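Long-range contacts in uncharacterized conserved protein of COG5135 (Nostoc punctiforme, PDB 2I51), which binds flavin mononucleotide and is related to pyridoxamine 5'-phosphate oxidase, although the reaction it carries out is not established: residues Ala121-Tyr129 and Ala140-Pro148; Tyr23-Thr31 and Asn40-Phe48. All coordinates share one frame; numbering follows the deposited sequence. Where two conformers were deposited one is given.

Interaction 1. Residues Ala121-Tyr129 and Ala140-Pro148. With EDO (1,2-ethanediol), chain I.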
loop_
_atom_site.group_PDB
_atom_site.type_symbol
_atom_site.label_atom_id
_atom_site.label_comp_id
_atom_site.label_asym_id
_atom_site.label_seq_id
_atom_site.Cartn_x
_atom_site.Cartn_y
_atom_site.Cartn_z
ATOM N N ALA A 121 8.983 -9.337 19.025
ATOM C CA ALA A 121 8.003 -8.379 18.653
ATOM C C ALA A 121 7.755 -7.437 19.843
ATOM O O ALA A 121 7.678 -6.228 19.658
ATOM C CB ALA A 121 6.696 -9.037 18.173
ATOM N N ARG A 122 7.649 -7.979 21.069
ATOM C CA ARG A 122 7.491 -7.066 22.224
ATOM C C ARG A 122 8.687 -6.145 22.445
ATOM O O ARG A 122 8.536 -4.991 22.810
ATOM C CB ARG A 122 7.211 -7.842 23.502
ATOM C CG ARG A 122 5.811 -8.456 23.596
ATOM C CD ARG A 122 5.539 -9.075 24.959
ATOM N NE ARG A 122 6.233 -10.358 25.140
ATOM C CZ ARG A 122 5.751 -11.521 24.728
ATOM N NH1 ARG A 122 4.519 -11.632 24.243
ATOM N NH2 ARG A 122 6.526 -12.583 24.792
ATOM N N LEU A 123 9.905 -6.688 22.201
ATOM C CA LEU A 123 11.158 -5.952 22.440
ATOM C C LEU A 123 11.195 -4.654 21.614
ATOM O O LEU A 123 11.705 -3.637 22.071
ATOM C CB LEU A 123 12.392 -6.825 22.100
ATOM C CG LEU A 123 12.929 -7.847 23.122
ATOM C CD1 LEU A 123 13.848 -8.869 22.467
ATOM C CD2 LEU A 123 13.686 -7.162 24.254
ATOM N N GLN A 124 10.654 -4.674 20.414
ATOM C CA GLN A 124 10.701 -3.489 19.546
ATOM C C GLN A 124 10.010 -2.280 20.129
ATOM O O GLN A 124 10.348 -1.158 19.805
ATOM C CB GLN A 124 10.109 -3.767 18.163
ATOM C CG GLN A 124 10.819 -4.775 17.358
ATOM C CD GLN A 124 10.452 -4.721 15.854
ATOM O OE1 GLN A 124 9.715 -3.839 15.400
ATOM N NE2 GLN A 124 10.988 -5.662 15.096
ATOM N N PHE A 125 9.041 -2.492 21.027
ATOM C CA PHE A 125 8.378 -1.362 21.657
ATOM C C PHE A 125 9.307 -0.641 22.650
ATOM O O PHE A 125 9.002 0.480 23.054
ATOM C CB PHE A 125 7.057 -1.825 22.291
ATOM C CG PHE A 125 6.035 -2.193 21.241
ATOM C CD1 PHE A 125 5.219 -1.223 20.680
ATOM C CD2 PHE A 125 6.013 -3.473 20.701
ATOM C CE1 PHE A 125 4.372 -1.517 19.674
ATOM C CE2 PHE A 125 5.168 -3.778 19.661
ATOM C CZ PHE A 125 4.329 -2.781 19.133
ATOM N N GLY A 126 10.467 -1.245 22.962
ATOM C CA GLY A 126 11.474 -0.596 23.781
ATOM C C GLY A 126 12.568 0.108 23.014
ATOM O O GLY A 126 13.507 0.656 23.611
ATOM N N TRP A 127 12.453 0.129 21.700
ATOM C CA TRP A 127 13.431 0.816 20.842
ATOM C C TRP A 127 13.299 2.340 20.928
ATOM O O TRP A 127 12.301 2.869 21.402
ATOM C CB TRP A 127 13.253 0.369 19.390
ATOM C CG TRP A 127 13.738 -1.014 19.086
ATOM C CD1 TRP A 127 14.292 -1.914 19.947
ATOM C CD2 TRP A 127 13.706 -1.645 17.812
ATOM N NE1 TRP A 127 14.586 -3.078 19.280
ATOM C CE2 TRP A 127 14.237 -2.934 17.960
ATOM C CE3 TRP A 127 13.258 -1.235 16.550
ATOM C CZ2 TRP A 127 14.365 -3.810 16.910
ATOM C CZ3 TRP A 127 13.349 -2.120 15.513
ATOM C CH2 TRP A 127 13.927 -3.386 15.688
ATOM N N PRO A 128 14.360 3.067 20.547
ATOM C CA PRO A 128 14.262 4.513 20.615
ATOM C C PRO A 128 13.216 5.108 19.702
ATOM O O PRO A 128 12.721 4.427 18.817
ATOM C CB PRO A 128 15.673 4.995 20.242
ATOM C CG PRO A 128 16.367 3.856 19.687
ATOM C CD PRO A 128 15.681 2.590 20.132
ATOM N N TYR A 129 12.884 6.367 19.972
ATOM C CA TYR A 129 11.748 7.064 19.386
ATOM C C TYR A 129 11.773 7.021 17.847
ATOM O O TYR A 129 12.683 7.534 17.226
ATOM C CB TYR A 129 11.723 8.512 19.849
ATOM C CG TYR A 129 10.354 9.127 19.851
ATOM C CD1 TYR A 129 9.712 9.442 18.667
ATOM C CD2 TYR A 129 9.701 9.403 21.032
ATOM C CE1 TYR A 129 8.447 10.013 18.663
ATOM C CE2 TYR A 129 8.426 9.975 21.033
ATOM C CZ TYR A 129 7.818 10.263 19.845
ATOM O OH TYR A 129 6.562 10.825 19.810
ATOM N N ALA A 140 20.997 0.474 22.448
ATOM C CA ALA A 140 19.663 1.084 22.495
ATOM C C ALA A 140 18.620 0.200 21.833
ATOM O O ALA A 140 17.444 0.329 22.104
ATOM C CB ALA A 140 19.683 2.450 21.812
ATOM N N PHE A 141 19.066 -0.712 20.968
ATOM C CA PHE A 141 18.177 -1.622 20.253
ATOM C C PHE A 141 18.134 -3.023 20.842
ATOM O O PHE A 141 17.447 -3.897 20.303
ATOM C CB PHE A 141 18.565 -1.641 18.768
ATOM C CG PHE A 141 18.283 -0.342 18.104
ATOM C CD1 PHE A 141 17.027 -0.096 17.572
ATOM C CD2 PHE A 141 19.238 0.671 18.051
ATOM C CE1 PHE A 141 16.714 1.114 17.004
ATOM C CE2 PHE A 141 18.929 1.880 17.498
ATOM C CZ PHE A 141 17.656 2.094 16.942
ATOM N N GLU A 142 18.799 -3.187 21.989
ATOM C CA GLU A 142 18.895 -4.458 22.713
ATOM C C GLU A 142 18.430 -4.300 24.146
ATOM O O GLU A 142 19.113 -4.705 25.058
ATOM C CB GLU A 142 20.363 -4.934 22.719
ATOM C CG GLU A 142 20.926 -5.142 21.316
ATOM C CD GLU A 142 22.410 -5.475 21.279
ATOM O OE1 GLU A 142 23.119 -5.284 22.292
ATOM O OE2 GLU A 142 22.876 -5.889 20.190
ATOM N N PRO A 143 17.225 -3.709 24.342
ATOM C CA PRO A 143 16.747 -3.590 25.722
ATOM C C PRO A 143 16.375 -4.945 26.313
ATOM O O PRO A 143 16.158 -5.891 25.573
ATOM C CB PRO A 143 15.498 -2.719 25.564
ATOM C CG PRO A 143 14.997 -3.034 24.259
ATOM C CD PRO A 143 16.246 -3.183 23.377
ATOM N N SER A 144 16.280 -5.046 27.630
ATOM C CA SER A 144 15.759 -6.265 28.269
ATOM C C SER A 144 14.310 -6.415 27.858
ATOM O O SER A 144 13.612 -5.432 27.645
ATOM C CB SER A 144 15.804 -6.087 29.767
ATOM O OG SER A 144 15.722 -7.315 30.454
ATOM N N PRO A 145 13.829 -7.663 27.745
ATOM C CA PRO A 145 12.450 -7.847 27.300
ATOM C C PRO A 145 11.499 -7.189 28.249
ATOM O O PRO A 145 11.702 -7.235 29.446
ATOM C CB PRO A 145 12.238 -9.369 27.475
ATOM C CG PRO A 145 13.262 -9.786 28.476
ATOM C CD PRO A 145 14.450 -8.958 28.085
ATOM N N PRO A 146 10.424 -6.593 27.723
ATOM C CA PRO A 146 9.422 -6.091 28.632
ATOM C C PRO A 146 8.614 -7.210 29.304
ATOM O O PRO A 146 8.687 -8.391 28.917
ATOM C CB PRO A 146 8.550 -5.228 27.735
ATOM C CG PRO A 146 8.621 -5.863 26.479
ATOM C CD PRO A 146 10.056 -6.345 26.337
ATOM N N ASP A 147 7.795 -6.825 30.263
ATOM C CA ASP A 147 6.853 -7.758 30.911
ATOM C C ASP A 147 6.013 -8.430 29.820
ATOM O O ASP A 147 5.377 -7.750 29.046
ATOM C CB ASP A 147 5.933 -6.928 31.816
ATOM C CG ASP A 147 5.047 -7.727 32.674
ATOM O OD1 ASP A 147 4.541 -8.749 32.186
ATOM O OD2 ASP A 147 4.779 -7.352 33.804
ATOM N N PRO A 148 6.044 -9.766 29.740
ATOM C CA PRO A 148 5.330 -10.433 28.654
ATOM C C PRO A 148 3.843 -10.613 28.923
ATOM O O PRO A 148 3.101 -11.059 28.040
ATOM C CB PRO A 148 6.033 -11.793 28.591
ATOM C CG PRO A 148 6.453 -12.054 30.012
ATOM C CD PRO A 148 6.912 -10.698 30.498
HETATM C C1 EDO I . 6.221 -1.489 16.175
HETATM O O1 EDO I . 7.137 -2.268 16.964
HETATM C C2 EDO I . 5.090 -2.390 15.689
HETATM O O2 EDO I . 5.474 -3.783 15.587
HETATM O O HOH W 1 8.713 -9.859 26.484
HETATM O O HOH W 2 15.894 1.768 23.747
#
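Leu123 pairs with Pro145 and Trp127 with Phe141, CA to CA 5.4 Å in each case, as the proline-rich loop 140-148 runs back along the helical turn and loop of 121-129. The aromatic pair is T-shaped: the Phe141 edge, led by CD1, meets a face of the Trp127 indole, the phenyl and five-membered ring planes 70° apart with centroids 5.1 Å apart. With CG anti to its own carbonyl carbon (chi1 -74°), Trp127 lays the other face over Gln124 CA. The Phe141 ring in turn receives Pro128 CD over one face as a CH-pi contact, 3.9 Å from the ring centroid. Without the indole, as with an alanine here, the Phe141 edge would probably lose the face it meets, and Pro143 CD its neighbour. The Leu123 CD2 branch packs against Pro143, Pro145 and Pro146. At the far end Pro148 CB lies 3.5 Å above the Arg122 guanidinium plane, while Asp119 takes NH2 in a salt bridge. One water joins Arg122 NE to Pro146 O; another donates to Gly126 O and Ala140 O. Proline nitrogens carry no hydrogen to donate, in keeping with a surface contact made largely of ring and aliphatic packing, with two waters bridging polar atoms.

Interaction 2. Residues Tyr23-Thr31 and Asn40-Phe48. With FMN (flavin mononucleotide), chain C.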
loop_
_atom_site.group_PDB
_atom_site.type_symbol
_atom_site.label_atom_id
_atom_site.label_comp_id
_atom_site.label_asym_id
_atom_site.label_seq_id
_atom_site.Cartn_x
_atom_site.Cartn_y
_atom_site.Cartn_z
ATOM N N TYR A 23 5.557 -13.611 3.854
ATOM C CA TYR A 23 5.160 -12.277 3.507
ATOM C C TYR A 23 3.757 -12.110 2.905
ATOM O O TYR A 23 3.299 -11.012 2.596
ATOM C CB TYR A 23 6.205 -11.648 2.573
ATOM C CG TYR A 23 6.656 -12.503 1.408
ATOM C CD1 TYR A 23 5.985 -12.449 0.213
ATOM C CD2 TYR A 23 7.786 -13.305 1.498
ATOM C CE1 TYR A 23 6.403 -13.174 -0.846
ATOM C CE2 TYR A 23 8.261 -13.981 0.416
ATOM C CZ TYR A 23 7.568 -13.942 -0.753
ATOM O OH TYR A 23 8.050 -14.666 -1.848
ATOM N N ALA A 24 3.056 -13.210 2.721
ATOM C CA ALA A 24 1.663 -13.127 2.289
ATOM C C ALA A 24 0.787 -12.591 3.425
ATOM O O ALA A 24 -0.354 -12.264 3.175
ATOM C CB ALA A 24 1.161 -14.470 1.850
ATOM N N ARG A 25 1.315 -12.513 4.649
ATOM C CA ARG A 25 0.609 -11.883 5.763
ATOM C C ARG A 25 0.998 -10.412 5.920
ATOM O O ARG A 25 0.567 -9.765 6.880
ATOM C CB ARG A 25 0.776 -12.664 7.024
ATOM C CG ARG A 25 0.027 -14.043 6.869
ATOM C CD ARG A 25 0.287 -14.970 7.991
ATOM N NE ARG A 25 -0.297 -14.423 9.198
ATOM C CZ ARG A 25 -1.490 -14.743 9.709
ATOM N NH1 ARG A 25 -2.269 -15.659 9.140
ATOM N NH2 ARG A 25 -1.896 -14.138 10.828
ATOM N N TYR A 26 1.701 -9.846 4.952
ATOM C CA TYR A 26 2.051 -8.440 4.991
ATOM C C TYR A 26 1.111 -7.685 4.059
ATOM O O TYR A 26 0.818 -8.131 2.930
ATOM C CB TYR A 26 3.478 -8.207 4.526
ATOM C CG TYR A 26 4.552 -8.905 5.283
ATOM C CD1 TYR A 26 4.339 -9.454 6.516
ATOM C CD2 TYR A 26 5.805 -9.031 4.718
ATOM C CE1 TYR A 26 5.379 -10.145 7.177
ATOM C CE2 TYR A 26 6.812 -9.680 5.346
ATOM C CZ TYR A 26 6.603 -10.226 6.562
ATOM O OH TYR A 26 7.648 -10.911 7.215
ATOM N N LEU A 27 0.589 -6.554 4.505
ATOM C CA LEU A 27 -0.362 -5.798 3.712
ATOM C C LEU A 27 -0.081 -4.313 3.893
ATOM O O LEU A 27 0.644 -3.897 4.819
ATOM C CB LEU A 27 -1.799 -6.179 4.062
ATOM C CG LEU A 27 -2.251 -6.030 5.514
ATOM C CD1 LEU A 27 -2.443 -4.535 5.856
ATOM C CD2 LEU A 27 -3.585 -6.847 5.773
ATOM N N GLN A 28 -0.645 -3.478 3.044
ATOM C CA GLN A 28 -0.379 -2.044 3.059
ATOM C C GLN A 28 -1.568 -1.257 3.551
ATOM O O GLN A 28 -2.679 -1.382 2.969
ATOM C CB GLN A 28 0.092 -1.568 1.679
ATOM C CG GLN A 28 1.471 -2.084 1.298
ATOM C CD GLN A 28 1.557 -3.545 1.022
ATOM O OE1 GLN A 28 0.659 -4.120 0.375
ATOM N NE2 GLN A 28 2.616 -4.205 1.542
ATOM N N LEU A 29 -1.349 -0.433 4.571
ATOM C CA LEU A 29 -2.443 0.346 5.148
ATOM C C LEU A 29 -2.265 1.798 4.760
ATOM O O LEU A 29 -1.264 2.468 5.112
ATOM C CB LEU A 29 -2.383 0.274 6.670
ATOM C CG LEU A 29 -3.349 1.230 7.417
ATOM C CD1 LEU A 29 -4.670 0.559 7.428
ATOM C CD2 LEU A 29 -2.823 1.579 8.832
ATOM N N ALA A 30 -3.279 2.339 4.064
ATOM C CA ALA A 30 -3.292 3.735 3.686
ATOM C C ALA A 30 -4.185 4.520 4.628
ATOM O O ALA A 30 -5.316 4.144 4.894
ATOM C CB ALA A 30 -3.833 3.895 2.220
ATOM N N THR A 31 -3.675 5.661 5.068
ATOM C CA THR A 31 -4.399 6.609 5.872
ATOM C C THR A 31 -4.275 7.989 5.225
ATOM O O THR A 31 -3.611 8.140 4.182
ATOM C CB THR A 31 -3.770 6.690 7.305
ATOM O OG1 THR A 31 -2.341 6.945 7.189
ATOM C CG2 THR A 31 -4.032 5.451 8.123
ATOM N N ASN A 40 1.037 5.610 3.405
ATOM C CA ASN A 40 0.907 4.199 3.059
ATOM C C ASN A 40 2.110 3.438 3.591
ATOM O O ASN A 40 3.229 3.803 3.291
ATOM C CB ASN A 40 0.846 4.108 1.540
ATOM C CG ASN A 40 0.232 2.810 1.018
ATOM O OD1 ASN A 40 -0.309 2.001 1.777
ATOM N ND2 ASN A 40 0.295 2.637 -0.348
ATOM N N ARG A 41 1.866 2.366 4.346
ATOM C CA ARG A 41 2.977 1.544 4.876
ATOM C C ARG A 41 2.549 0.134 5.100
ATOM O O ARG A 41 1.367 -0.150 5.292
ATOM C CB ARG A 41 3.541 2.129 6.163
ATOM C CG ARG A 41 2.766 1.843 7.397
ATOM C CD ARG A 41 1.449 2.590 7.502
ATOM N NE ARG A 41 1.584 4.021 7.697
ATOM C CZ ARG A 41 0.634 4.946 7.576
ATOM N NH1 ARG A 41 -0.555 4.678 7.009
ATOM N NH2 ARG A 41 0.897 6.164 7.960
ATOM N N THR A 42 3.531 -0.761 5.142
ATOM C CA THR A 42 3.284 -2.159 5.359
ATOM C C THR A 42 3.091 -2.460 6.845
ATOM O O THR A 42 3.835 -1.901 7.687
ATOM C CB THR A 42 4.440 -3.013 4.799
ATOM O OG1 THR A 42 4.600 -2.718 3.397
ATOM C CG2 THR A 42 4.176 -4.522 4.958
ATOM N N LEU A 43 2.127 -3.331 7.142
ATOM C CA LEU A 43 1.948 -3.885 8.461
ATOM C C LEU A 43 1.824 -5.383 8.350
ATOM O O LEU A 43 1.509 -5.909 7.294
ATOM C CB LEU A 43 0.648 -3.416 9.112
ATOM C CG LEU A 43 0.367 -1.924 9.091
ATOM C CD1 LEU A 43 -1.078 -1.648 9.622
ATOM C CD2 LEU A 43 1.414 -1.293 9.884
ATOM N N VAL A 44 2.038 -6.112 9.445
ATOM C CA VAL A 44 1.734 -7.546 9.530
ATOM C C VAL A 44 0.311 -7.793 9.971
ATOM O O VAL A 44 -0.115 -7.265 11.011
ATOM C CB VAL A 44 2.671 -8.206 10.571
ATOM C CG1 VAL A 44 2.363 -9.734 10.711
ATOM C CG2 VAL A 44 4.153 -7.979 10.196
ATOM N N PHE A 45 -0.456 -8.563 9.200
ATOM C CA PHE A 45 -1.767 -9.013 9.613
ATOM C C PHE A 45 -1.605 -10.018 10.754
ATOM O O PHE A 45 -0.892 -10.997 10.638
ATOM C CB PHE A 45 -2.414 -9.714 8.423
ATOM C CG PHE A 45 -3.673 -10.456 8.744
ATOM C CD1 PHE A 45 -4.831 -9.763 9.091
ATOM C CD2 PHE A 45 -3.711 -11.827 8.673
ATOM C CE1 PHE A 45 -5.990 -10.475 9.360
ATOM C CE2 PHE A 45 -4.867 -12.524 8.918
ATOM C CZ PHE A 45 -5.997 -11.850 9.239
ATOM N N ARG A 46 -2.342 -9.761 11.827
ATOM C CA ARG A 46 -2.269 -10.576 13.039
ATOM C C ARG A 46 -3.578 -11.287 13.357
ATOM O O ARG A 46 -3.937 -11.454 14.536
ATOM C CB ARG A 46 -1.818 -9.707 14.208
ATOM C CG ARG A 46 -0.553 -8.920 13.866
ATOM C CD ARG A 46 0.370 -8.720 14.989
ATOM N NE ARG A 46 1.717 -8.290 14.595
ATOM C CZ ARG A 46 2.826 -9.023 14.786
ATOM N NH1 ARG A 46 2.757 -10.242 15.280
ATOM N NH2 ARG A 46 4.010 -8.564 14.422
ATOM N N GLY A 47 -4.323 -11.694 12.329
ATOM C CA GLY A 47 -5.550 -12.426 12.507
ATOM C C GLY A 47 -6.773 -11.553 12.691
ATOM O O GLY A 47 -6.686 -10.349 12.827
ATOM N N PHE A 48 -7.941 -12.168 12.663
ATOM C CA PHE A 48 -9.179 -11.529 13.056
ATOM C C PHE A 48 -9.396 -11.578 14.563
ATOM O O PHE A 48 -9.035 -12.549 15.219
ATOM C CB PHE A 48 -10.331 -12.218 12.349
ATOM C CG PHE A 48 -10.323 -11.976 10.834
ATOM C CD1 PHE A 48 -10.918 -10.848 10.288
ATOM C CD2 PHE A 48 -9.664 -12.864 9.996
ATOM C CE1 PHE A 48 -10.882 -10.616 8.899
ATOM C CE2 PHE A 48 -9.600 -12.617 8.627
ATOM C CZ PHE A 48 -10.179 -11.494 8.103
HETATM N N1 FMN C . 4.824 -1.070 11.522
HETATM C C2 FMN C . 3.867 -1.205 12.458
HETATM O O2 FMN C . 3.473 -0.250 13.134
HETATM N N3 FMN C . 3.262 -2.433 12.638
HETATM C C4 FMN C . 3.615 -3.540 11.925
HETATM O O4 FMN C . 2.950 -4.639 11.998
HETATM C C4A FMN C . 4.600 -3.415 10.957
HETATM N N5 FMN C . 5.020 -4.510 10.220
HETATM C C5A FMN C . 5.881 -4.272 9.116
HETATM C C6 FMN C . 6.216 -5.326 8.295
HETATM C C7 FMN C . 7.084 -5.174 7.201
HETATM C C7M FMN C . 7.224 -6.277 6.185
HETATM C C8 FMN C . 7.644 -3.912 7.011
HETATM C C8M FMN C . 8.384 -3.621 5.699
HETATM C C9 FMN C . 7.323 -2.846 7.854
HETATM C C9A FMN C . 6.473 -3.033 8.934
HETATM N N10 FMN C . 6.157 -2.006 9.794
HETATM C C10 FMN C . 5.201 -2.155 10.752
HETATM C "C1'" FMN C . 6.887 -0.669 9.728
HETATM C "C2'" FMN C . 5.996 0.308 8.952
HETATM O "O2'" FMN C . 5.923 -0.066 7.553
HETATM C "C3'" FMN C . 6.419 1.783 9.103
HETATM O "O3'" FMN C . 7.788 1.873 8.762
HETATM C "C4'" FMN C . 6.232 2.176 10.584
HETATM O "O4'" FMN C . 5.034 1.672 11.181
HETATM C "C5'" FMN C . 6.155 3.701 10.637
HETATM O "O5'" FMN C . 5.050 4.133 9.853
HETATM P P FMN C . 4.364 5.518 10.147
HETATM O O1P FMN C . 3.624 5.492 11.437
HETATM O O2P FMN C . 5.525 6.562 10.200
HETATM O O3P FMN C . 3.521 5.855 8.960
HETATM O O HOH W 3 0.977 -12.929 11.402
#
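Tyr26 to Ala30 pair with Val44 to Asn40 in antiparallel register, the short strand axes approaching to 4.5 Å at 138°, with backbone bonds at the Leu27-Leu43 and Leu29-Arg41 pairs and a further one from Phe45 N to Arg25 O. Arg41 links the two strands to the cofactor phosphate. Its CG sits between the backbone N and the carbonyl carbon (chi1 80°), and bends at chi2 and chi3 carry the guanidinium across to the neighbouring strand. NH1 thus reaches Leu29 O at 3.0 Å, on the face of its plane opposite to the one approached by Arg41 N, 3.2 Å away. NH1 also reaches Thr31 OG1, 2.9 Å away and within the guanidinium plane, while NE and NH2 converge on the flavin phosphate oxygen O3P, NH2 at 2.8 Å. Gln68 bonds both Thr31 OG1 and Arg41 NH2, bonds that, with those to Leu29 and Thr31, are likely to hold the guanidinium in its rotation against the phosphate. Further along, Thr42 O accepts from the ribityl O2' at 2.8 Å, Val44 N gives flavin O4 a nearly straight bond (3.1 Å, 172°), and Leu43 CD2 packs against N3. The Tyr26 ring is sandwiched between Tyr23 CA and the flavin methyl C7M, which stands 3.4 Å above its plane, with Val44 CG2 alongside. Leu29 CD2 meets Leu43 CD1 on the opposite face of the hairpin, toward strands 74-81 and 55-60. Next to the Tyr26-Val44 pair, Phe45 CD2 sits over one face of the Arg25 guanidinium, the two flat groups being well away from parallel, and a water links Arg25 NE to Phe45 O. Gln87 and Arg89 of the second subunit also bond the cofactor. A beta hairpin gripping FMN at a dimer interface is characteristic of the split-barrel flavoproteins related to pyridoxamine 5'-phosphate oxidase.

Interaction 2 is a buried contact near the centre of the chain, whereas interaction 1 lies at the surface, about 21 Å away between centres, although their nearest atoms come within about 5 Å. They share no secondary-structure element: one joins the two strands of a hairpin, the other ties the chain around helix 119-123 to the loop preceding strand 155-169. Regular backbone bonding and a charged grip on the cofactor mark the hairpin, against proline, aromatic and water-mediated contacts in the loop. Both also touch the second subunit: Trp127 and Phe141 pack on its Pro174, and Thr42 bonds to its Gln87.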